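Dehydroquinate synthase (Thermus thermophilus, PDB 1UJN) probably converts 3-deoxy-D-arabino-heptulosonate 7-phosphate to 3-dehydroquinate with release of phosphate, using NAD and one divalent cobalt or zinc ion per subunit. Local coordinates at residues E169-A174 against E200-R205; L121-A126 against A154-L159. All blocks are in the same frame, centred on the assembly; numbering follows the deposited sequence.

Contact 1. Residues E169-A174 against E200-R205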
ATOM      1  N   GLU A 169      24.988   2.689 -16.896  1.00 22.83           N
ATOM      2  CA  GLU A 169      23.602   3.160 -16.914  1.00 27.82           C
ATOM      3  C   GLU A 169      23.324   4.027 -15.698  1.00 28.93           C
ATOM      4  O   GLU A 169      22.675   5.068 -15.800  1.00 27.63           O
ATOM      5  CB  GLU A 169      22.625   1.995 -16.885  1.00 30.60           C
ATOM      6  CG  GLU A 169      22.361   1.358 -18.206  1.00 34.29           C
ATOM      7  CD  GLU A 169      21.191   0.405 -18.117  1.00 37.44           C
ATOM      8  OE1 GLU A 169      21.407  -0.812 -18.296  1.00 39.08           O
ATOM      9  OE2 GLU A 169      20.061   0.875 -17.852  1.00 36.45           O
ATOM     10  N   GLY A 170      23.807   3.579 -14.541  1.00 29.46           N
ATOM     11  CA  GLY A 170      23.605   4.329 -13.315  1.00 30.65           C
ATOM     12  C   GLY A 170      24.324   5.664 -13.321  1.00 32.31           C
ATOM     13  O   GLY A 170      23.841   6.647 -12.749  1.00 34.62           O
ATOM     14  N   LEU A 171      25.483   5.718 -13.967  1.00 29.90           N
ATOM     15  CA  LEU A 171      26.228   6.965 -14.013  1.00 29.26           C
ATOM     16  C   LEU A 171      25.482   8.009 -14.839  1.00 30.71           C
ATOM     17  O   LEU A 171      25.695   9.203 -14.666  1.00 27.74           O
ATOM     18  CB  LEU A 171      27.632   6.733 -14.578  1.00 29.63           C
ATOM     19  CG  LEU A 171      28.465   5.714 -13.788  1.00 32.17           C
ATOM     20  CD1 LEU A 171      29.928   5.833 -14.183  1.00 31.17           C
ATOM     21  CD2 LEU A 171      28.307   5.955 -12.300  1.00 31.50           C
ATOM     22  N   VAL A 172      24.606   7.555 -15.735  1.00 29.94           N
ATOM     23  CA  VAL A 172      23.825   8.474 -16.560  1.00 29.31           C
ATOM     24  C   VAL A 172      22.858   9.245 -15.668  1.00 29.39           C
ATOM     25  O   VAL A 172      22.678  10.453 -15.824  1.00 29.90           O
ATOM     26  CB  VAL A 172      23.012   7.722 -17.642  1.00 28.72           C
ATOM     27  CG1 VAL A 172      22.026   8.678 -18.322  1.00 27.08           C
ATOM     28  CG2 VAL A 172      23.956   7.126 -18.673  1.00 29.53           C
ATOM     29  N   GLU A 173      22.242   8.536 -14.727  1.00 28.37           N
ATOM     30  CA  GLU A 173      21.297   9.141 -13.803  1.00 29.29           C
ATOM     31  C   GLU A 173      22.004  10.182 -12.932  1.00 28.53           C
ATOM     32  O   GLU A 173      21.430  11.221 -12.602  1.00 28.79           O
ATOM     33  CB  GLU A 173      20.674   8.064 -12.916  1.00 32.54           C
ATOM     34  CG  GLU A 173      19.180   8.234 -12.676  1.00 38.17           C
ATOM     35  CD  GLU A 173      18.353   8.005 -13.934  1.00 39.44           C
ATOM     36  OE1 GLU A 173      17.871   6.870 -14.138  1.00 42.36           O
ATOM     37  OE2 GLU A 173      18.189   8.957 -14.723  1.00 41.18           O
ATOM     38  N   ALA A 174      23.249   9.894 -12.558  1.00 26.59           N
ATOM     39  CA  ALA A 174      24.033  10.815 -11.739  1.00 24.75           C
ATOM     40  C   ALA A 174      24.307  12.071 -12.571  1.00 25.23           C
ATOM     41  O   ALA A 174      24.220  13.200 -12.078  1.00 24.64           O
ATOM     42  CB  ALA A 174      25.347  10.156 -11.327  1.00 25.22           C
ATOM     43  N   GLU A 200      33.339   6.241  -4.730  1.00 28.45           N
ATOM     44  CA  GLU A 200      32.553   6.430  -3.512  1.00 27.86           C
ATOM     45  C   GLU A 200      32.060   7.868  -3.357  1.00 28.61           C
ATOM     46  O   GLU A 200      30.872   8.102  -3.141  1.00 28.33           O
ATOM     47  CB  GLU A 200      33.371   6.025  -2.277  1.00 30.05           C
ATOM     48  CG  GLU A 200      32.753   6.458  -0.957  1.00 29.84           C
ATOM     49  CD  GLU A 200      33.535   5.983   0.258  1.00 30.24           C
ATOM     50  OE1 GLU A 200      33.523   6.693   1.285  1.00 30.90           O
ATOM     51  OE2 GLU A 200      34.146   4.897   0.197  1.00 30.96           O
ATOM     52  N   ALA A 201      32.973   8.829  -3.469  1.00 27.64           N
ATOM     53  CA  ALA A 201      32.613  10.238  -3.334  1.00 27.17           C
ATOM     54  C   ALA A 201      31.654  10.687  -4.438  1.00 26.18           C
ATOM     55  O   ALA A 201      30.758  11.506  -4.201  1.00 27.09           O
ATOM     56  CB  ALA A 201      33.877  11.103  -3.353  1.00 28.57           C
ATOM     57  N   PHE A 202      31.846  10.159  -5.643  1.00 24.58           N
ATOM     58  CA  PHE A 202      30.987  10.513  -6.768  1.00 23.88           C
ATOM     59  C   PHE A 202      29.559  10.027  -6.511  1.00 22.17           C
ATOM     60  O   PHE A 202      28.598  10.777  -6.685  1.00 22.78           O
ATOM     61  CB  PHE A 202      31.504   9.882  -8.064  1.00 23.89           C
ATOM     62  CG  PHE A 202      30.667  10.214  -9.271  1.00 24.45           C
ATOM     63  CD1 PHE A 202      30.948  11.336 -10.044  1.00 23.91           C
ATOM     64  CD2 PHE A 202      29.571   9.424  -9.608  1.00 22.74           C
ATOM     65  CE1 PHE A 202      30.149  11.673 -11.137  1.00 25.93           C
ATOM     66  CE2 PHE A 202      28.764   9.752 -10.698  1.00 23.65           C
ATOM     67  CZ  PHE A 202      29.052  10.877 -11.464  1.00 24.51           C
ATOM     68  N   LEU A 203      29.419   8.771  -6.104  1.00 22.13           N
ATOM     69  CA  LEU A 203      28.087   8.217  -5.841  1.00 22.34           C
ATOM     70  C   LEU A 203      27.385   8.927  -4.691  1.00 23.06           C
ATOM     71  O   LEU A 203      26.178   9.196  -4.757  1.00 23.94           O
ATOM     72  CB  LEU A 203      28.178   6.710  -5.574  1.00 22.05           C
ATOM     73  CG  LEU A 203      28.497   5.864  -6.818  1.00 24.47           C
ATOM     74  CD1 LEU A 203      28.673   4.407  -6.432  1.00 25.20           C
ATOM     75  CD2 LEU A 203      27.382   6.008  -7.846  1.00 24.95           C
ATOM     76  N   ALA A 204      28.136   9.237  -3.640  1.00 22.07           N
ATOM     77  CA  ALA A 204      27.568   9.938  -2.492  1.00 23.20           C
ATOM     78  C   ALA A 204      27.081  11.306  -2.943  1.00 23.98           C
ATOM     79  O   ALA A 204      26.033  11.780  -2.505  1.00 24.02           O
ATOM     80  CB  ALA A 204      28.611  10.086  -1.397  1.00 24.69           C
ATOM     81  N   ARG A 205      27.841  11.944  -3.827  1.00 23.66           N
ATOM     82  CA  ARG A 205      27.446  13.252  -4.322  1.00 23.80           C
ATOM     83  C   ARG A 205      26.165  13.129  -5.151  1.00 23.09           C
ATOM     84  O   ARG A 205      25.269  13.970  -5.056  1.00 21.47           O
ATOM     85  CB  ARG A 205      28.569  13.867  -5.167  1.00 24.22           C
ATOM     86  CG  ARG A 205      28.223  15.233  -5.736  1.00 27.60           C
ATOM     87  CD  ARG A 205      29.401  15.843  -6.485  1.00 32.58           C
ATOM     88  NE  ARG A 205      30.418  16.355  -5.573  1.00 35.67           N
ATOM     89  CZ  ARG A 205      30.293  17.468  -4.853  1.00 37.85           C
ATOM     90  NH1 ARG A 205      29.193  18.206  -4.933  1.00 39.17           N
ATOM     91  NH2 ARG A 205      31.272  17.844  -4.043  1.00 38.57           N
TER

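Contact 2. Residues L121-A126 against A154-L159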
ATOM      1  N   LEU A 121      22.469   2.214 -10.672  1.00 19.80           N
ATOM      2  CA  LEU A 121      21.150   2.810 -10.840  1.00 24.13           C
ATOM      3  C   LEU A 121      20.355   2.715  -9.541  1.00 24.38           C
ATOM      4  O   LEU A 121      19.647   3.650  -9.173  1.00 23.61           O
ATOM      5  CB  LEU A 121      20.390   2.109 -11.978  1.00 29.02           C
ATOM      6  CG  LEU A 121      18.980   2.625 -12.303  1.00 31.59           C
ATOM      7  CD1 LEU A 121      19.029   4.115 -12.620  1.00 33.76           C
ATOM      8  CD2 LEU A 121      18.415   1.846 -13.488  1.00 34.01           C
ATOM      9  N   ALA A 122      20.472   1.589  -8.836  1.00 23.83           N
ATOM     10  CA  ALA A 122      19.743   1.423  -7.583  1.00 24.10           C
ATOM     11  C   ALA A 122      20.296   2.360  -6.510  1.00 25.61           C
ATOM     12  O   ALA A 122      19.543   2.885  -5.691  1.00 26.79           O
ATOM     13  CB  ALA A 122      19.820  -0.023  -7.109  1.00 24.34           C
ATOM     14  N   ILE A 123      21.610   2.571  -6.516  1.00 21.71           N
ATOM     15  CA  ILE A 123      22.229   3.460  -5.544  1.00 20.48           C
ATOM     16  C   ILE A 123      21.840   4.918  -5.806  1.00 21.34           C
ATOM     17  O   ILE A 123      21.391   5.623  -4.903  1.00 20.87           O
ATOM     18  CB  ILE A 123      23.778   3.351  -5.590  1.00 20.86           C
ATOM     19  CG1 ILE A 123      24.218   1.947  -5.165  1.00 19.05           C
ATOM     20  CG2 ILE A 123      24.409   4.412  -4.678  1.00 21.05           C
ATOM     21  CD1 ILE A 123      25.726   1.723  -5.234  1.00 17.64           C
ATOM     22  N   VAL A 124      22.000   5.351  -7.052  1.00 21.03           N
ATOM     23  CA  VAL A 124      21.722   6.729  -7.451  1.00 22.70           C
ATOM     24  C   VAL A 124      20.251   7.108  -7.540  1.00 24.95           C
ATOM     25  O   VAL A 124      19.882   8.236  -7.214  1.00 23.29           O
ATOM     26  CB  VAL A 124      22.390   7.048  -8.831  1.00 24.18           C
ATOM     27  CG1 VAL A 124      22.017   8.452  -9.299  1.00 27.28           C
ATOM     28  CG2 VAL A 124      23.898   6.931  -8.708  1.00 26.62           C
ATOM     29  N   ASP A 125      19.409   6.167  -7.952  1.00 24.47           N
ATOM     30  CA  ASP A 125      18.000   6.472  -8.133  1.00 27.84           C
ATOM     31  C   ASP A 125      17.008   5.827  -7.163  1.00 26.52           C
ATOM     32  O   ASP A 125      16.087   6.490  -6.690  1.00 29.95           O
ATOM     33  CB  ASP A 125      17.614   6.134  -9.575  1.00 32.89           C
ATOM     34  CG  ASP A 125      16.278   6.720  -9.974  1.00 40.21           C
ATOM     35  OD1 ASP A 125      16.054   7.922  -9.705  1.00 43.37           O
ATOM     36  OD2 ASP A 125      15.457   5.987 -10.566  1.00 44.34           O
ATOM     37  N   ALA A 126      17.185   4.549  -6.860  1.00 23.52           N
ATOM     38  CA  ALA A 126      16.247   3.863  -5.975  1.00 22.56           C
ATOM     39  C   ALA A 126      16.371   4.130  -4.471  1.00 22.70           C
ATOM     40  O   ALA A 126      15.459   3.793  -3.714  1.00 23.78           O
ATOM     41  CB  ALA A 126      16.304   2.357  -6.240  1.00 22.11           C
ATOM     42  N   ALA A 154      24.781   0.619   0.631  1.00 20.07           N
ATOM     43  CA  ALA A 154      25.413   0.348  -0.659  1.00 20.75           C
ATOM     44  C   ALA A 154      26.861  -0.085  -0.507  1.00 21.97           C
ATOM     45  O   ALA A 154      27.753   0.745  -0.308  1.00 21.45           O
ATOM     46  CB  ALA A 154      25.334   1.591  -1.549  1.00 19.23           C
ATOM     47  N   GLU A 155      27.074  -1.390  -0.599  1.00 22.17           N
ATOM     48  CA  GLU A 155      28.398  -1.986  -0.481  1.00 23.45           C
ATOM     49  C   GLU A 155      29.054  -1.915  -1.849  1.00 23.59           C
ATOM     50  O   GLU A 155      28.687  -2.658  -2.753  1.00 24.71           O
ATOM     51  CB  GLU A 155      28.266  -3.444  -0.043  1.00 25.32           C
ATOM     52  CG  GLU A 155      29.581  -4.200   0.006  1.00 28.69           C
ATOM     53  CD  GLU A 155      30.629  -3.471   0.810  1.00 29.88           C
ATOM     54  OE1 GLU A 155      30.393  -3.218   2.014  1.00 29.42           O
ATOM     55  OE2 GLU A 155      31.689  -3.146   0.236  1.00 31.94           O
ATOM     56  N   LEU A 156      30.026  -1.024  -1.995  1.00 27.13           N
ATOM     57  CA  LEU A 156      30.702  -0.856  -3.274  1.00 29.09           C
ATOM     58  C   LEU A 156      31.415  -2.121  -3.758  1.00 28.97           C
ATOM     59  O   LEU A 156      31.566  -2.327  -4.957  1.00 29.30           O
ATOM     60  CB  LEU A 156      31.676   0.327  -3.189  1.00 31.02           C
ATOM     61  CG  LEU A 156      30.979   1.645  -2.818  1.00 32.02           C
ATOM     62  CD1 LEU A 156      31.993   2.777  -2.742  1.00 34.44           C
ATOM     63  CD2 LEU A 156      29.903   1.965  -3.849  1.00 31.91           C
ATOM     64  N   ARG A 157      31.841  -2.978  -2.836  1.00 30.04           N
ATOM     65  CA  ARG A 157      32.512  -4.192  -3.261  1.00 33.39           C
ATOM     66  C   ARG A 157      31.578  -5.049  -4.104  1.00 34.80           C
ATOM     67  O   ARG A 157      31.998  -5.905  -4.870  1.00 35.55           O
ATOM     68  CB  ARG A 157      32.942  -4.962  -2.012  1.00 35.89           C
ATOM     69  CG  ARG A 157      33.704  -6.242  -2.353  1.00 42.35           C
ATOM     70  CD  ARG A 157      34.381  -6.853  -1.121  1.00 45.27           C
ATOM     71  NE  ARG A 157      33.475  -6.830   0.031  1.00 50.63           N
ATOM     72  CZ  ARG A 157      32.639  -7.875   0.180  1.00 51.25           C
ATOM     73  NH1 ARG A 157      32.660  -8.871  -0.689  1.00 52.78           N
ATOM     74  NH2 ARG A 157      31.791  -7.901   1.213  1.00 52.37           N
ATOM     75  N   ALA A 158      30.276  -4.789  -4.000  1.00 33.89           N
ATOM     76  CA  ALA A 158      29.292  -5.526  -4.782  1.00 34.43           C
ATOM     77  C   ALA A 158      29.188  -5.062  -6.237  1.00 33.88           C
ATOM     78  O   ALA A 158      28.723  -5.809  -7.093  1.00 34.49           O
ATOM     79  CB  ALA A 158      27.922  -5.436  -4.106  1.00 36.74           C
ATOM     80  N   LEU A 159      29.620  -3.835  -6.517  1.00 34.14           N
ATOM     81  CA  LEU A 159      29.553  -3.289  -7.874  1.00 35.11           C
ATOM     82  C   LEU A 159      30.615  -3.830  -8.828  1.00 37.71           C
ATOM     83  O   LEU A 159      30.527  -3.637 -10.040  1.00 37.92           O
ATOM     84  CB  LEU A 159      29.685  -1.766  -7.838  1.00 33.67           C
ATOM     85  CG  LEU A 159      28.623  -0.952  -7.106  1.00 31.70           C
ATOM     86  CD1 LEU A 159      29.028   0.515  -7.102  1.00 29.40           C
ATOM     87  CD2 LEU A 159      27.281  -1.145  -7.782  1.00 29.71           C
TER

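Contact 1. Residues E169-A174 against E200-R205
Phe202 and Ala174 meet at the centre of this contact, where one aromatic ring reaches from helix 199-216 to helix 164-181. From its CB, which leaves the backbone in the direction of the other helix, the Phe202 side chain runs straight out, with CG anti to the backbone N (chi1 -180°), an arrangement that brings the CE2-CZ side of the ring up to residues 169-174. There CE2 makes the closest approach, 3.5 Å from Ala174 CB, and CZ lies 3.8 Å from the same methyl. CE2 also touches Leu171, whose CD2 is 4.1 Å away. Both aliphatic groups approach the ring obliquely. Ala174 presents its methyl directly, whereas Leu171 starts out alongside and reaches the ring with one branch of its isobutyl group. No hydrogen bond crosses the contact, and its three touching residues are buried. Val189 adds to the packing on Phe202, and Leu192 and Trp280 to that on Leu171. One residue before Ala174, Glu173, a predicted zinc ligand, takes no part and touches His247, another predicted ligand. The arrangement is hydrophobic helix-helix packing in the helical C-terminal part of dehydroquinate synthase, on the helix that carries this predicted zinc ligand.

Contact 2. Residues L121-A126 against A154-L159
Ile123 sets its CG1 anti to its own carbonyl carbon (chi1 -65°) and extends the branch fully to CD1 (chi2 178°), which sends the terminal methyl from helix 120-126 into residues 154-159. Leu159 has the same kind of first torsion, and the two side chains reach toward each other tip to tip. Ile123 CD1 lies 4.0 Å from Leu159 CD1 and 4.1 Å from Leu159 CD2, so it meets both methyls of the leucine fork. At the strand end, Ala154 directs its methyl at the isoleucine: Ala154 CB is 3.7 Å from Ile123 CD1 and 3.8 Å from Ile123 CG1, touching the last two carbons of the branch. Leu156 contributes a looser contact, with its CD2 4.4 Å from Ile123 CD1. One methyl is thus shared among three apolar residues, all buried, and no hydrogen bond joins the segments.

The receiving surface is shaped by a change of backbone. Ala154 and Glu155 finish strand 151-155, after which the chain turns through residues 156-159 with helical torsions. Glu155 points away from the helix; its OE2 accepts a bond from Arg157 N (3.1 Å), approached on the anti side of the carboxylate, while OE1 is bonded to the backbone N of Gly19 and Val20. This carboxylate therefore ties the turn to the chain following strand 12-17. Pro117, at the end of strand 112-117, touches both Ile123 and Ala154. The Leu159 side chain is about 5 Å from that of Thr119, predicted to bind NAD. Such packing of a short helix against strand ends is part of the alpha/beta nucleotide-binding domain of dehydroquinate synthase, beside the predicted NAD site.

How the contacts relate
From the N terminus, strand 112-117 of the mixed sheet leads into helix 120-126. The chain then forms the hairpin 131-136/144-146 and returns to the sheet as strand 151-155, where contact 2 closes the loop. Helix 164-181 follows, and after a mainly irregular excursion helix 199-216 comes back to it, closing contact 1. The two loops are in series and neither nest nor cross. Their centres lie 9 Å apart, and the contacts touch: Leu203 packs on Val124 and Leu156, Glu200 on Leu156. Helix 120-126 and the turn after strand 151-155 both pack against the C-terminal helices, with predicted NAD-binding Thr119 just before helix 120-126 and the predicted metal ligand Glu173 packed on its side, at Leu121.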